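Local coordinates for protein ORF10 (Moritella marina, PDB 6RIW) that probably condenses acyl chains, as the ketosynthase-chain length factor part of a longer polyunsaturated fatty acid synthase, at residues N245-F250 with G256-E261; C330-T333 with G338-V341; G360-N365 with M378-L383; S236-Y241 with N635-F640. All coordinates share one frame; numbering follows the deposited sequence.

Contact 1. Residues N245-F250 with G256-E261; sequences NVHAPF and GLFAGE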
loop_
_atom_site.group_PDB
_atom_site.type_symbol
_atom_site.label_atom_id
_atom_site.label_comp_id
_atom_site.label_asym_id
_atom_site.label_seq_id
_atom_site.Cartn_x
_atom_site.Cartn_y
_atom_site.Cartn_z
ATOM N N ASN A 245 7.940 -29.551 1.869
ATOM C CA ASN A 245 8.573 -28.861 0.739
ATOM C C ASN A 245 7.830 -29.078 -0.581
ATOM O O ASN A 245 8.410 -28.910 -1.658
ATOM C CB ASN A 245 10.049 -29.260 0.598
ATOM C CG ASN A 245 10.902 -28.161 -0.023
ATOM O OD1 ASN A 245 11.548 -28.374 -1.050
ATOM N ND2 ASN A 245 10.908 -26.980 0.595
ATOM N N VAL A 246 6.541 -29.417 -0.529
ATOM C CA VAL A 246 5.727 -29.593 -1.729
ATOM C C VAL A 246 4.800 -28.385 -1.871
ATOM O O VAL A 246 3.843 -28.223 -1.099
ATOM C CB VAL A 246 4.921 -30.901 -1.702
ATOM C CG1 VAL A 246 4.021 -30.991 -2.918
ATOM C CG2 VAL A 246 5.867 -32.098 -1.657
ATOM N N HIS A 247 5.069 -27.560 -2.882
ATOM C CA HIS A 247 4.205 -26.445 -3.283
ATOM C C HIS A 247 3.587 -26.820 -4.626
ATOM O O HIS A 247 4.246 -26.737 -5.666
ATOM C CB HIS A 247 4.995 -25.138 -3.368
ATOM C CG HIS A 247 4.339 -24.097 -4.221
ATOM N ND1 HIS A 247 3.101 -23.555 -3.925
ATOM C CD2 HIS A 247 4.740 -23.511 -5.375
ATOM C CE1 HIS A 247 2.772 -22.676 -4.859
ATOM N NE2 HIS A 247 3.745 -22.636 -5.752
ATOM N N ALA A 248 2.321 -27.231 -4.607
ATOM C CA ALA A 248 1.693 -27.820 -5.791
ATOM C C ALA A 248 0.214 -27.482 -5.796
ATOM O O ALA A 248 -0.618 -28.253 -5.293
ATOM C CB ALA A 248 1.899 -29.331 -5.829
ATOM N N PRO A 249 -0.152 -26.336 -6.367
ATOM C CA PRO A 249 -1.568 -25.937 -6.387
ATOM C C PRO A 249 -2.443 -27.040 -6.969
ATOM O O PRO A 249 -2.114 -27.636 -7.996
ATOM C CB PRO A 249 -1.571 -24.684 -7.273
ATOM C CG PRO A 249 -0.175 -24.129 -7.132
ATOM C CD PRO A 249 0.723 -25.348 -7.025
ATOM N N PHE A 250 -3.552 -27.317 -6.284
ATOM C CA PHE A 250 -4.587 -28.310 -6.590
ATOM C C PHE A 250 -4.163 -29.735 -6.224
ATOM O O PHE A 250 -4.983 -30.652 -6.369
ATOM C CB PHE A 250 -5.021 -28.295 -8.064
ATOM C CG PHE A 250 -5.820 -27.081 -8.452
ATOM C CD1 PHE A 250 -6.961 -26.736 -7.753
ATOM C CD2 PHE A 250 -5.421 -26.287 -9.515
ATOM C CE1 PHE A 250 -7.716 -25.618 -8.111
ATOM C CE2 PHE A 250 -6.165 -25.167 -9.879
ATOM C CZ PHE A 250 -7.315 -24.837 -9.163
ATOM N N GLY A 256 1.542 -26.032 1.338
ATOM C CA GLY A 256 1.813 -24.620 1.511
ATOM C C GLY A 256 2.158 -23.973 0.188
ATOM O O GLY A 256 2.024 -24.574 -0.883
ATOM N N LEU A 257 2.602 -22.723 0.289
ATOM C CA LEU A 257 2.969 -21.935 -0.876
ATOM C C LEU A 257 4.443 -21.551 -0.816
ATOM O O LEU A 257 5.093 -21.618 0.236
ATOM C CB LEU A 257 2.101 -20.652 -0.981
ATOM C CG LEU A 257 2.118 -19.673 0.210
ATOM C CD1 LEU A 257 3.336 -18.724 0.220
ATOM C CD2 LEU A 257 0.837 -18.840 0.204
ATOM N N PHE A 258 4.960 -21.150 -1.973
ATOM C CA PHE A 258 6.181 -20.360 -2.081
ATOM C C PHE A 258 5.793 -18.973 -2.587
ATOM O O PHE A 258 4.914 -18.844 -3.446
ATOM C CB PHE A 258 7.188 -20.972 -3.061
ATOM C CG PHE A 258 7.667 -22.353 -2.691
ATOM C CD1 PHE A 258 7.756 -22.761 -1.365
ATOM C CD2 PHE A 258 8.051 -23.237 -3.690
ATOM C CE1 PHE A 258 8.224 -24.047 -1.036
ATOM C CE2 PHE A 258 8.525 -24.520 -3.378
ATOM C CZ PHE A 258 8.598 -24.928 -2.057
ATOM N N ALA A 259 6.428 -17.944 -2.037
ATOM C CA ALA A 259 6.153 -16.566 -2.425
ATOM C C ALA A 259 7.037 -16.159 -3.605
ATOM O O ALA A 259 7.883 -16.923 -4.068
ATOM C CB ALA A 259 6.353 -15.634 -1.238
ATOM N N GLY A 260 6.844 -14.939 -4.109
ATOM C CA GLY A 260 7.516 -14.531 -5.329
ATOM C C GLY A 260 7.474 -13.023 -5.484
ATOM O O GLY A 260 6.883 -12.305 -4.674
ATOM N N GLU A 261 8.116 -12.551 -6.546
ATOM C CA GLU A 261 8.246 -11.128 -6.805
ATOM C C GLU A 261 8.147 -10.901 -8.308
ATOM O O GLU A 261 8.226 -11.842 -9.105
ATOM C CB GLU A 261 9.576 -10.595 -6.243
ATOM C CG GLU A 261 10.758 -11.431 -6.677
ATOM C CD GLU A 261 12.100 -10.906 -6.162
ATOM O OE1 GLU A 261 12.137 -10.257 -5.085
ATOM O OE2 GLU A 261 13.129 -11.136 -6.849
#

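Contact 2. Residues C330-T333 with G338-V341; sequences CHAT and GDNV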
loop_
_atom_site.group_PDB
_atom_site.type_symbol
_atom_site.label_atom_id
_atom_site.label_comp_id
_atom_site.label_asym_id
_atom_site.label_seq_id
_atom_site.Cartn_x
_atom_site.Cartn_y
_atom_site.Cartn_z
ATOM N N CYS A 330 -7.427 -19.913 -11.438
ATOM C CA CYS A 330 -7.807 -19.886 -10.034
ATOM C C CYS A 330 -6.770 -19.184 -9.182
ATOM O O CYS A 330 -5.614 -18.998 -9.579
ATOM C CB CYS A 330 -8.007 -21.300 -9.496
ATOM S SG CYS A 330 -9.360 -22.141 -10.331
ATOM N N HIS A 331 -7.200 -18.826 -7.973
ATOM C CA HIS A 331 -6.284 -18.240 -7.003
ATOM C C HIS A 331 -5.300 -19.281 -6.465
ATOM O O HIS A 331 -4.142 -18.942 -6.180
ATOM C CB HIS A 331 -7.098 -17.610 -5.876
ATOM C CG HIS A 331 -6.274 -17.192 -4.701
ATOM N ND1 HIS A 331 -5.414 -16.117 -4.749
ATOM C CD2 HIS A 331 -6.173 -17.706 -3.453
ATOM C CE1 HIS A 331 -4.816 -15.986 -3.577
ATOM N NE2 HIS A 331 -5.258 -16.937 -2.773
ATOM N N ALA A 332 -5.741 -20.548 -6.365
ATOM C CA ALA A 332 -5.004 -21.710 -5.850
ATOM C C ALA A 332 -3.509 -21.516 -5.616
ATOM O O ALA A 332 -2.712 -21.605 -6.554
ATOM C CB ALA A 332 -5.175 -22.893 -6.804
ATOM N N THR A 333 -3.114 -21.308 -4.363
ATOM C CA THR A 333 -1.723 -21.049 -4.027
ATOM C C THR A 333 -0.952 -22.298 -3.648
ATOM O O THR A 333 0.272 -22.224 -3.525
ATOM C CB THR A 333 -1.624 -20.101 -2.842
ATOM O OG1 THR A 333 -2.177 -20.765 -1.698
ATOM C CG2 THR A 333 -2.366 -18.801 -3.111
ATOM N N GLY A 338 -6.929 -23.069 1.649
ATOM C CA GLY A 338 -7.396 -22.188 0.584
ATOM C C GLY A 338 -7.767 -22.916 -0.700
ATOM O O GLY A 338 -8.725 -22.537 -1.383
ATOM N N ASP A 339 -7.003 -23.949 -1.067
ATOM C CA ASP A 339 -7.343 -24.698 -2.273
ATOM C C ASP A 339 -8.729 -25.334 -2.135
ATOM O O ASP A 339 -9.547 -25.269 -3.061
ATOM C CB ASP A 339 -6.275 -25.767 -2.559
ATOM C CG ASP A 339 -4.940 -25.181 -3.106
ATOM O OD1 ASP A 339 -4.723 -23.928 -3.066
ATOM O OD2 ASP A 339 -4.088 -26.005 -3.562
ATOM N N ASN A 340 -9.027 -25.908 -0.961
ATOM C CA ASN A 340 -10.311 -26.581 -0.762
ATOM C C ASN A 340 -11.467 -25.587 -0.682
ATOM O O ASN A 340 -12.567 -25.869 -1.180
ATOM C CB ASN A 340 -10.269 -27.443 0.503
ATOM C CG ASN A 340 -9.402 -28.684 0.335
ATOM O OD1 ASN A 340 -9.818 -29.653 -0.283
ATOM N ND2 ASN A 340 -8.184 -28.646 0.875
ATOM N N VAL A 341 -11.252 -24.429 -0.049
ATOM C CA VAL A 341 -12.317 -23.429 0.019
ATOM C C VAL A 341 -12.662 -22.914 -1.372
ATOM O O VAL A 341 -13.842 -22.769 -1.714
ATOM C CB VAL A 341 -11.942 -22.281 0.975
ATOM C CG1 VAL A 341 -12.951 -21.136 0.842
ATOM C CG2 VAL A 341 -11.926 -22.765 2.418
HETATM O O HOH W 1 -5.318 -21.265 -2.479
#

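Contact 3. Residues G360-N365 with M378-L383; sequences GSVKSN and MTKAML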
loop_
_atom_site.group_PDB
_atom_site.type_symbol
_atom_site.label_atom_id
_atom_site.label_comp_id
_atom_site.label_asym_id
_atom_site.label_seq_id
_atom_site.Cartn_x
_atom_site.Cartn_y
_atom_site.Cartn_z
ATOM N N GLY A 360 -7.085 -23.968 -13.590
ATOM C CA GLY A 360 -5.634 -23.955 -13.663
ATOM C C GLY A 360 -5.062 -22.900 -12.740
ATOM O O GLY A 360 -5.784 -22.026 -12.252
ATOM N N SER A 361 -3.745 -22.994 -12.509
ATOM C CA SER A 361 -3.037 -22.030 -11.660
ATOM C C SER A 361 -1.591 -21.849 -12.099
ATOM O O SER A 361 -0.781 -22.775 -11.989
ATOM C CB SER A 361 -3.061 -22.456 -10.199
ATOM O OG SER A 361 -2.466 -21.432 -9.412
ATOM N N VAL A 362 -1.262 -20.635 -12.546
ATOM C CA VAL A 362 0.109 -20.267 -12.875
ATOM C C VAL A 362 0.977 -20.087 -11.633
ATOM O O VAL A 362 2.199 -19.922 -11.748
ATOM C CB VAL A 362 0.083 -18.977 -13.727
ATOM C CG1 VAL A 362 -0.227 -17.763 -12.845
ATOM C CG2 VAL A 362 1.395 -18.774 -14.485
ATOM N N LYS A 363 0.389 -20.112 -10.434
ATOM C CA LYS A 363 1.231 -20.139 -9.245
ATOM C C LYS A 363 2.087 -21.400 -9.193
ATOM O O LYS A 363 3.149 -21.403 -8.548
ATOM C CB LYS A 363 0.359 -20.004 -7.989
ATOM C CG LYS A 363 -0.386 -18.650 -7.942
ATOM C CD LYS A 363 -0.974 -18.387 -6.581
ATOM C CE LYS A 363 -1.589 -16.980 -6.472
ATOM N NZ LYS A 363 -2.730 -16.798 -7.390
ATOM N N SER A 364 1.661 -22.461 -9.882
ATOM C CA SER A 364 2.467 -23.679 -9.931
ATOM C C SER A 364 3.819 -23.415 -10.584
ATOM O O SER A 364 4.847 -23.931 -10.121
ATOM C CB SER A 364 1.709 -24.793 -10.674
ATOM O OG SER A 364 1.474 -24.483 -12.049
ATOM N N ASN A 365 3.845 -22.593 -11.652
ATOM C CA ASN A 365 5.096 -22.317 -12.358
ATOM C C ASN A 365 5.947 -21.285 -11.641
ATOM O O ASN A 365 7.181 -21.374 -11.678
ATOM C CB ASN A 365 4.852 -21.790 -13.776
ATOM C CG ASN A 365 3.900 -22.634 -14.578
ATOM O OD1 ASN A 365 2.689 -22.589 -14.367
ATOM N ND2 ASN A 365 4.432 -23.355 -15.562
ATOM N N MET A 378 -3.861 -13.254 -15.174
ATOM C CA MET A 378 -4.596 -12.570 -16.236
ATOM C C MET A 378 -3.861 -12.668 -17.566
ATOM O O MET A 378 -4.491 -12.802 -18.620
ATOM C CB MET A 378 -4.834 -11.100 -15.874
ATOM C CG MET A 378 -5.797 -10.885 -14.724
ATOM S SD MET A 378 -6.158 -9.129 -14.440
ATOM C CE MET A 378 -4.634 -8.612 -13.612
ATOM N N THR A 379 -2.529 -12.593 -17.541
ATOM C CA THR A 379 -1.778 -12.688 -18.786
ATOM C C THR A 379 -1.956 -14.067 -19.417
ATOM O O THR A 379 -2.220 -14.178 -20.622
ATOM C CB THR A 379 -0.298 -12.363 -18.534
ATOM O OG1 THR A 379 -0.188 -11.037 -17.968
ATOM C CG2 THR A 379 0.505 -12.412 -19.837
ATOM N N LYS A 380 -1.852 -15.124 -18.603
ATOM C CA LYS A 380 -2.086 -16.487 -19.080
ATOM C C LYS A 380 -3.471 -16.626 -19.699
ATOM O O LYS A 380 -3.626 -17.197 -20.789
ATOM C CB LYS A 380 -1.912 -17.469 -17.917
ATOM C CG LYS A 380 -2.209 -18.938 -18.249
ATOM C CD LYS A 380 -1.873 -19.836 -17.062
ATOM C CE LYS A 380 -2.545 -21.201 -17.172
ATOM N NZ LYS A 380 -2.559 -21.902 -15.846
ATOM N N ALA A 381 -4.497 -16.112 -19.016
ATOM C CA ALA A 381 -5.859 -16.274 -19.518
ATOM C C ALA A 381 -6.079 -15.488 -20.806
ATOM O O ALA A 381 -6.696 -15.997 -21.756
ATOM C CB ALA A 381 -6.871 -15.862 -18.447
ATOM N N MET A 382 -5.582 -14.247 -20.872
ATOM C CA MET A 382 -5.766 -13.462 -22.088
ATOM C C MET A 382 -5.009 -14.055 -23.266
ATOM O O MET A 382 -5.502 -14.019 -24.402
ATOM C CB MET A 382 -5.336 -12.009 -21.875
ATOM C CG MET A 382 -6.209 -11.279 -20.890
ATOM S SD MET A 382 -5.524 -9.663 -20.494
ATOM C CE MET A 382 -6.486 -9.313 -18.999
ATOM N N LEU A 383 -3.802 -14.580 -23.033
ATOM C CA LEU A 383 -3.081 -15.216 -24.131
ATOM C C LEU A 383 -3.751 -16.524 -24.538
ATOM O O LEU A 383 -3.785 -16.863 -25.727
ATOM C CB LEU A 383 -1.617 -15.455 -23.756
ATOM C CG LEU A 383 -0.755 -14.178 -23.692
ATOM C CD1 LEU A 383 0.682 -14.486 -23.260
ATOM C CD2 LEU A 383 -0.780 -13.401 -25.005
HETATM O O HOH W 2 0.148 -22.809 -15.537
#

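Contact 4. Residues S236-Y241 with N635-F640; sequences SIFQAY and NQYTSF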
loop_
_atom_site.group_PDB
_atom_site.type_symbol
_atom_site.label_atom_id
_atom_site.label_comp_id
_atom_site.label_asym_id
_atom_site.label_seq_id
_atom_site.Cartn_x
_atom_site.Cartn_y
_atom_site.Cartn_z
ATOM N N SER A 236 7.059 -17.516 7.250
ATOM C CA SER A 236 7.500 -18.492 8.239
ATOM C C SER A 236 6.682 -18.393 9.526
ATOM O O SER A 236 6.281 -19.425 10.078
ATOM C CB SER A 236 8.993 -18.335 8.520
ATOM O OG SER A 236 9.711 -18.600 7.330
ATOM N N ILE A 237 6.405 -17.174 10.019
ATOM C CA ILE A 237 5.627 -17.087 11.261
ATOM C C ILE A 237 4.170 -17.469 11.013
ATOM O O ILE A 237 3.497 -18.002 11.907
ATOM C CB ILE A 237 5.747 -15.695 11.924
ATOM C CG1 ILE A 237 5.139 -15.712 13.333
ATOM C CG2 ILE A 237 5.077 -14.639 11.133
ATOM C CD1 ILE A 237 5.998 -16.491 14.353
ATOM N N PHE A 238 3.661 -17.226 9.808
ATOM C CA PHE A 238 2.340 -17.717 9.424
ATOM C C PHE A 238 2.307 -19.230 9.215
ATOM O O PHE A 238 1.215 -19.781 9.028
ATOM C CB PHE A 238 1.877 -17.036 8.133
ATOM C CG PHE A 238 1.670 -15.539 8.256
ATOM C CD1 PHE A 238 1.520 -14.938 9.497
ATOM C CD2 PHE A 238 1.605 -14.751 7.124
ATOM C CE1 PHE A 238 1.313 -13.564 9.611
ATOM C CE2 PHE A 238 1.397 -13.373 7.223
ATOM C CZ PHE A 238 1.264 -12.781 8.475
ATOM N N GLN A 239 3.467 -19.898 9.211
ATOM C CA GLN A 239 3.574 -21.329 8.878
ATOM C C GLN A 239 2.946 -21.636 7.513
ATOM O O GLN A 239 2.279 -22.660 7.320
ATOM C CB GLN A 239 2.942 -22.197 9.967
ATOM C CG GLN A 239 3.627 -22.131 11.320
ATOM C CD GLN A 239 2.887 -22.971 12.351
ATOM O OE1 GLN A 239 2.434 -24.081 12.056
ATOM N NE2 GLN A 239 2.732 -22.431 13.556
ATOM N N ALA A 240 3.155 -20.735 6.554
ATOM C CA ALA A 240 2.553 -20.863 5.233
ATOM C C ALA A 240 3.395 -21.676 4.260
ATOM O O ALA A 240 2.867 -22.131 3.240
ATOM C CB ALA A 240 2.286 -19.474 4.640
ATOM N N TYR A 241 4.685 -21.867 4.541
ATOM C CA TYR A 241 5.550 -22.701 3.718
ATOM C C TYR A 241 5.293 -24.192 3.983
ATOM O O TYR A 241 5.015 -24.584 5.120
ATOM C CB TYR A 241 7.016 -22.382 4.010
ATOM C CG TYR A 241 7.490 -21.019 3.534
ATOM C CD1 TYR A 241 7.428 -20.667 2.198
ATOM C CD2 TYR A 241 8.039 -20.093 4.437
ATOM C CE1 TYR A 241 7.875 -19.416 1.761
ATOM C CE2 TYR A 241 8.496 -18.857 4.013
ATOM C CZ TYR A 241 8.413 -18.527 2.677
ATOM O OH TYR A 241 8.857 -17.307 2.237
ATOM N N ASN A 635 -0.278 -12.632 15.201
ATOM C CA ASN A 635 -1.200 -11.513 15.037
ATOM C C ASN A 635 -0.449 -10.218 14.779
ATOM O O ASN A 635 -0.861 -9.415 13.929
ATOM C CB ASN A 635 -2.099 -11.390 16.261
ATOM C CG ASN A 635 -3.109 -12.513 16.325
ATOM O OD1 ASN A 635 -4.006 -12.594 15.484
ATOM N ND2 ASN A 635 -2.940 -13.416 17.288
ATOM N N GLN A 636 0.655 -9.998 15.493
ATOM C CA GLN A 636 1.429 -8.787 15.254
ATOM C C GLN A 636 1.851 -8.691 13.793
ATOM O O GLN A 636 1.766 -7.618 13.187
ATOM C CB GLN A 636 2.649 -8.728 16.175
ATOM C CG GLN A 636 3.359 -7.381 16.125
ATOM C CD GLN A 636 4.807 -7.425 16.627
ATOM O OE1 GLN A 636 5.419 -8.492 16.750
ATOM N NE2 GLN A 636 5.364 -6.249 16.900
ATOM N N TYR A 637 2.292 -9.799 13.195
ATOM C CA TYR A 637 2.727 -9.695 11.802
ATOM C C TYR A 637 1.562 -9.430 10.848
ATOM O O TYR A 637 1.759 -8.751 9.833
ATOM C CB TYR A 637 3.483 -10.947 11.375
ATOM C CG TYR A 637 4.751 -10.690 10.564
ATOM C CD1 TYR A 637 4.701 -10.365 9.220
ATOM C CD2 TYR A 637 6.000 -10.832 11.156
ATOM C CE1 TYR A 637 5.892 -10.155 8.478
ATOM C CE2 TYR A 637 7.167 -10.635 10.444
ATOM C CZ TYR A 637 7.119 -10.293 9.115
ATOM O OH TYR A 637 8.330 -10.107 8.459
ATOM N N THR A 638 0.347 -9.935 11.134
ATOM C CA THR A 638 -0.783 -9.572 10.272
ATOM C C THR A 638 -1.019 -8.062 10.275
ATOM O O THR A 638 -1.507 -7.513 9.279
ATOM C CB THR A 638 -2.092 -10.282 10.682
ATOM O OG1 THR A 638 -2.575 -9.764 11.936
ATOM C CG2 THR A 638 -1.901 -11.788 10.777
ATOM N N SER A 639 -0.697 -7.382 11.376
ATOM C CA SER A 639 -0.841 -5.932 11.406
ATOM C C SER A 639 0.294 -5.208 10.688
ATOM O O SER A 639 0.222 -3.984 10.542
ATOM C CB SER A 639 -0.971 -5.409 12.851
ATOM O OG SER A 639 0.251 -5.456 13.584
ATOM N N PHE A 640 1.333 -5.918 10.234
ATOM C CA PHE A 640 2.302 -5.302 9.337
ATOM C C PHE A 640 1.760 -5.144 7.919
ATOM O O PHE A 640 2.396 -4.467 7.102
ATOM C CB PHE A 640 3.587 -6.145 9.265
ATOM C CG PHE A 640 4.395 -6.203 10.542
ATOM C CD1 PHE A 640 4.017 -5.522 11.692
ATOM C CD2 PHE A 640 5.563 -6.963 10.576
ATOM C CE1 PHE A 640 4.802 -5.592 12.855
ATOM C CE2 PHE A 640 6.338 -7.021 11.718
ATOM C CZ PHE A 640 5.944 -6.343 12.865
#

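Contact 1. Residues N245-F250 with G256-E261
Gly256 O receives a weak hydrogen bond from His247 ND1, at 3.4 Å with an N-H...O angle of 158°. The carbonyl oxygen sits at the edge of the imidazole, in its plane. The other ring nitrogen, NE2, is bonded to the carbonyl oxygen of Lys363. A carbonyl oxygen at each nitrogen would help to set the rotation of the ring, though the ND1 bond is weak. The two faces of the imidazole are also occupied. Pro249 CD lies over one, toward the rim, and the backbone N of Phe258 lies over the other. CG of His247 is anti to the backbone N (chi1 159°), which turns the ring along the backbone of Gly256, Leu257 and Phe258. CB is then left over the centre of the Phe258 ring, 3.6 Å from its centroid, a CH-pi contact. The two rings are oblique, with planes at 46°. At the far rim of the phenyl ring, CZ lies 4.0 Å from Asn245 O. The phenyl ring also meets His62. Replacing Phe258 by alanine would probably leave His247 CB without its aromatic cover and open a gap beside Asn245. The contact folds the loop after helix 228-237 back against the run 256-258 that leads into strand 259-270. Both segments belong to the N-terminal domain of the first beta-ketoacyl synthase unit of this chain.

Contact 2. Residues C330-T333 with G338-V341
Asp339, Ala332 and Thr333 carry this small buried contact, and Asp339 gives the most surface. Its CG stands anti to the carbonyl carbon (chi1 -74°), which brings the carboxylate back to the loop in front of its own helix. Asp339 OD1 lies 3.6 Å from Ala332 CA and 3.9 Å from the methyl CB of the same residue. Water 1 joins the two segments: it accepts from Thr333 N at 2.9 Å and donates to Asp339 OD1 at 2.8 Å. OD1 also takes the N-H of Gly334, and OD2 takes that of Phe250. Both carboxylate oxygens are therefore satisfied although the group is buried. These N-H groups would probably help to keep it ionised. Thr333 turns its hydroxyl to Thr335 N, a bond within the turn into the helix. On the loop side, the N-H groups of His331 and Ala332 are held by Glu342, one helical turn beyond the aspartate. The loop is thus fastened to helix 336-350 at two levels. The His331 side chain touches Cys196. The Cys-His-Ala-Thr run, between strand 327-329 and this helix, corresponds to the His-Gly-Thr-Gly-Thr motif of ketosynthases, whose histidine belongs to the active site in the family.

Contact 3. Residues G360-N365 with M378-L383
Lys380 crosses from helix 374-387 to Val362 with a nearly straight side chain. CG is anti to the backbone N (chi1 177°), and the chain stays extended beyond it. CB and CG carry it off the helix. Lys380 CD then passes Val362 CB at 4.0 Å, the closest apolar touch between the segments. CE leads on to NZ, which comes to rest beside the backbone of Gly360 and Ser361, where strand 358-360 ends. Lys380 NZ is 3.7 Å from Ser361 N, a neighbour but no partner. NZ makes a salt bridge with Glu329, is hydrogen-bonded to Tyr327 OH, and donates a hydrogen bond to water 2 at 2.9 Å. The water donates one to Asn365 OD1 at 2.8 Å. The buried ammonium is thus well supplied with acceptors and probably stays charged. Glu329 also takes the N-H of Val362, which ties the same carboxylate to both segments. At Gly360 a side chain would point at NZ with little room. Past Val362 the turn is held by Ser361 O, which accepts from both Ser364 N and Ser364 OG. The bond from Ser364 OG to Ser361 O is 2.8 Å and nearly in line with the carbonyl (167°). Ser361 OG is bonded to Ala332 O and also accepts a weak capping bond from Lys363 N. Lys363, Ser364 and Asn365 begin the ketosynthase motif that ends at His368.

Contact 4. Residues S236-Y241 with N635-F640
The rings of Phe238 and Tyr637 meet in an offset edge-to-face pair. The tyrosine presents its edge to the face of the phenylalanine, with planes at 82° and centroids 6.0 Å apart. Over the centre of one face of Tyr637 lies Phe640 CD2, from the next turn of the same segment. Ile237 CG2 approaches the tyrosine ring obliquely, 3.9 Å from Tyr637 CD2. The hydroxyl of Tyr637 is bonded to the carbonyl oxygen of Phe230, which holds the ring at its far end. Phe238 reaches over with CE1, which lies 3.8 Å from Tyr637 CB and 3.9 Å from Thr638 CG2. The threonine has its methyl on this side, beside the backbone N, while its hydroxyl is engaged on its own helix. Thr638 OG1 gives a bond of 2.7 Å to Asn635 O, in the carbonyl plane on a lone pair (130°), and is also bonded to Arg648. If Thr638 were replaced by alanine, the Phe238 rim would probably lose a packing partner and Arg648 a hydroxyl to bond. On the other side of the contact the helix ends in a Schellman motif at Gln239, just after Phe238. The contact itself is apolar. It joins two domains of the thiolase-like family. The end of helix 228-237, in the first domain, rests on helix 634-638, in the second. Tyr637 also packs on Met233 of the former helix and edge-to-face on Tyr591 of helix 589-595.

In the fold
Reading from the N terminus, residues 236-241 come first, but their partner lies almost four hundred residues later. Contact 4 therefore spans the other three contacts and links the first thiolase-like domain to the second. Within that span, contact 1 closes a short loop before strand 259-270. Contact 2 closes the turn between strand 327-329 and helix 336-350. Contact 3 joins the turn after strand 358-360 to helix 374-387. These three follow one another without crossing, yet they touch in space. Contact 1 touches both contact 2 and contact 3, and a bond from Lys363 to His331 joins contacts 3 and 2. A backbone bond from Leu257 to Ala240 ties contact 1 to contact 4.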